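Local coordinates for protein sulfotransferase (Alicyclobacillus acidocaldarius subsp. acidocaldarius, PDB 3RNL) that probably transfers sulfuryl groups to an acceptor substrate, and binds magnesium in the crystal, at residues H31-I36 with L206-D211. Numbering follows the deposited sequence.
Sequences HPDIYI and LGVSTD. With MG (magnesium ion), chain B.
His31 and Val208 lead a largely buried loop-to-loop contact: the turn entering the edge strand 34-35 of the parallel sheet meets the loop that leaves helix 195-206. One hydrogen bond joins the segments directly: His31 NE2 donates to Ser209 O over 2.8 Å, with an angle of 161° at the hydrogen. The donor lies in the carbonyl plane on a lone pair of that oxygen, and the acceptor is nearly in the imidazole plane. With CG anti to the backbone nitrogen (chi1 -166°), the ring is carried toward Ser209. His31 ND1 accepts from Asp33 N at 2.9 Å, so two in-plane bonds fix the ring's rotation and imply a proton on NE2. Val208 CG2 sits over one face, 4.0 Å from the His31 ring centroid and 23° off the normal, a CH-pi contact. The same methyl packs against Ile34 CD1 at 4.1 Å, while Val208 CG1 packs alongside Asp33 OD2 at 3.6 Å. Asp33 OD2 accepts a hydrogen bond from a water, which accepts from Ser209 N; Asp33 OD1 is hydrogen-bonded to Arg84 N. Beside Phe11, which touches both side chains, Ile34 CD1 meets Leu206 CD1 at 4.2 Å, crossing at about a right angle. Gly207, with positive phi, completes a Schellman motif ending the helix. At the type I turn His31-Ile34, the carbonyl oxygens of His31, Ile34 and Ser29, with three waters, bind magnesium: a metal site of backbone carbonyls and waters beside edge strand 34-35.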
loop_
_atom_site.group_PDB
_atom_site.type_symbol
_atom_site.label_atom_id
_atom_site.label_comp_id
_atom_site.label_asym_id
_atom_site.label_seq_id
_atom_site.Cartn_x
_atom_site.Cartn_y
_atom_site.Cartn_z
ATOM N N HIS A 31 -15.487 -5.589 -11.037
ATOM C CA HIS A 31 -16.503 -4.629 -11.490
ATOM C C HIS A 31 -16.402 -4.452 -13.008
ATOM O O HIS A 31 -15.315 -4.302 -13.542
ATOM C CB HIS A 31 -16.297 -3.288 -10.770
ATOM C CG HIS A 31 -17.446 -2.327 -10.898
ATOM N ND1 HIS A 31 -17.830 -1.779 -12.105
ATOM C CD2 HIS A 31 -18.264 -1.790 -9.962
ATOM C CE1 HIS A 31 -18.848 -0.956 -11.908
ATOM N NE2 HIS A 31 -19.127 -0.939 -10.612
ATOM N N PRO A 32 -17.537 -4.467 -13.718
ATOM C CA PRO A 32 -17.441 -4.368 -15.184
ATOM C C PRO A 32 -16.883 -3.026 -15.692
ATOM O O PRO A 32 -16.416 -2.966 -16.828
ATOM C CB PRO A 32 -18.901 -4.568 -15.650
ATOM C CG PRO A 32 -19.740 -4.213 -14.454
ATOM C CD PRO A 32 -18.926 -4.635 -13.251
ATOM N N ASP A 33 -16.963 -1.975 -14.874
ATOM C CA ASP A 33 -16.474 -0.642 -15.230
ATOM C C ASP A 33 -15.067 -0.320 -14.701
ATOM O O ASP A 33 -14.639 0.824 -14.758
ATOM C CB ASP A 33 -17.474 0.435 -14.811
ATOM C CG ASP A 33 -17.574 1.572 -15.817
ATOM O OD1 ASP A 33 -16.965 1.492 -16.914
ATOM O OD2 ASP A 33 -18.285 2.547 -15.502
ATOM N N ILE A 34 -14.397 -1.304 -14.105
ATOM C CA ILE A 34 -13.049 -1.082 -13.568
ATOM C C ILE A 34 -12.056 -2.060 -14.184
ATOM O O ILE A 34 -12.322 -3.263 -14.230
ATOM C CB ILE A 34 -13.035 -1.302 -12.046
ATOM C CG1 ILE A 34 -14.012 -0.342 -11.362
ATOM C CG2 ILE A 34 -11.616 -1.123 -11.475
ATOM C CD1 ILE A 34 -14.093 -0.549 -9.843
ATOM N N TYR A 35 -10.908 -1.563 -14.642
ATOM C CA TYR A 35 -9.843 -2.444 -15.125
ATOM C C TYR A 35 -8.577 -2.237 -14.314
ATOM O O TYR A 35 -8.151 -1.105 -14.123
ATOM C CB TYR A 35 -9.505 -2.183 -16.598
ATOM C CG TYR A 35 -8.442 -3.142 -17.090
ATOM C CD1 TYR A 35 -8.797 -4.403 -17.560
ATOM C CD2 TYR A 35 -7.093 -2.809 -17.047
ATOM C CE1 TYR A 35 -7.844 -5.303 -17.993
ATOM C CE2 TYR A 35 -6.125 -3.712 -17.487
ATOM C CZ TYR A 35 -6.514 -4.955 -17.953
ATOM O OH TYR A 35 -5.579 -5.873 -18.375
ATOM N N ILE A 36 -8.065 -3.313 -13.734
ATOM C CA ILE A 36 -6.746 -3.357 -13.109
ATOM C C ILE A 36 -5.884 -4.436 -13.759
ATOM O O ILE A 36 -6.338 -5.581 -13.847
ATOM C CB ILE A 36 -6.823 -3.557 -11.592
ATOM C CG1 ILE A 36 -7.656 -2.439 -10.958
ATOM C CG2 ILE A 36 -5.413 -3.564 -11.003
ATOM C CD1 ILE A 36 -7.933 -2.688 -9.495
ATOM N N LEU A 206 -14.701 6.230 -7.087
ATOM C CA LEU A 206 -14.184 6.124 -8.451
ATOM C C LEU A 206 -15.201 6.580 -9.492
ATOM O O LEU A 206 -14.882 6.664 -10.671
ATOM C CB LEU A 206 -13.732 4.688 -8.761
ATOM C CG LEU A 206 -12.547 4.214 -7.904
ATOM C CD1 LEU A 206 -12.207 2.742 -8.140
ATOM C CD2 LEU A 206 -11.305 5.109 -8.127
ATOM N N GLY A 207 -16.425 6.843 -9.051
ATOM C CA GLY A 207 -17.471 7.313 -9.948
ATOM C C GLY A 207 -17.993 6.231 -10.881
ATOM O O GLY A 207 -18.366 6.522 -12.020
ATOM N N VAL A 208 -18.014 4.982 -10.419
ATOM C CA VAL A 208 -18.661 3.923 -11.186
ATOM C C VAL A 208 -19.859 3.400 -10.401
ATOM O O VAL A 208 -20.055 3.770 -9.239
ATOM C CB VAL A 208 -17.689 2.763 -11.512
ATOM C CG1 VAL A 208 -16.540 3.253 -12.409
ATOM C CG2 VAL A 208 -17.141 2.115 -10.216
ATOM N N SER A 209 -20.626 2.494 -11.002
ATOM C CA SER A 209 -21.890 2.075 -10.407
ATOM C C SER A 209 -21.696 1.410 -9.052
ATOM O O SER A 209 -20.832 0.539 -8.882
ATOM C CB SER A 209 -22.651 1.122 -11.337
ATOM O OG SER A 209 -23.823 0.627 -10.700
ATOM N N THR A 210 -22.509 1.816 -8.088
ATOM C CA THR A 210 -22.479 1.172 -6.785
ATOM C C THR A 210 -23.388 -0.050 -6.744
ATOM O O THR A 210 -23.476 -0.715 -5.708
ATOM C CB THR A 210 -22.902 2.125 -5.656
ATOM O OG1 THR A 210 -24.179 2.688 -5.975
ATOM C CG2 THR A 210 -21.860 3.244 -5.466
ATOM N N ASP A 211 -24.047 -0.402 -7.844
ATOM C CA ASP A 211 -24.870 -1.579 -7.685
ATOM C C ASP A 211 -23.970 -2.650 -8.257
ATOM O O ASP A 211 -24.050 -3.034 -9.424
ATOM C CB ASP A 211 -26.098 -1.383 -8.579
ATOM C CG ASP A 211 -27.035 -2.581 -8.587
ATOM O OD1 ASP A 211 -27.124 -3.295 -7.569
ATOM O OD2 ASP A 211 -27.700 -2.792 -9.625
HETATM MG MG MG B . -13.484 -5.293 -14.403
HETATM O O HOH W 1 -14.076 -4.911 -16.844
HETATM O O HOH W 2 -20.477 2.081 -13.812
HETATM O O HOH W 3 -11.580 -6.540 -15.642
HETATM O O HOH W 4 -14.997 -7.286 -14.840
#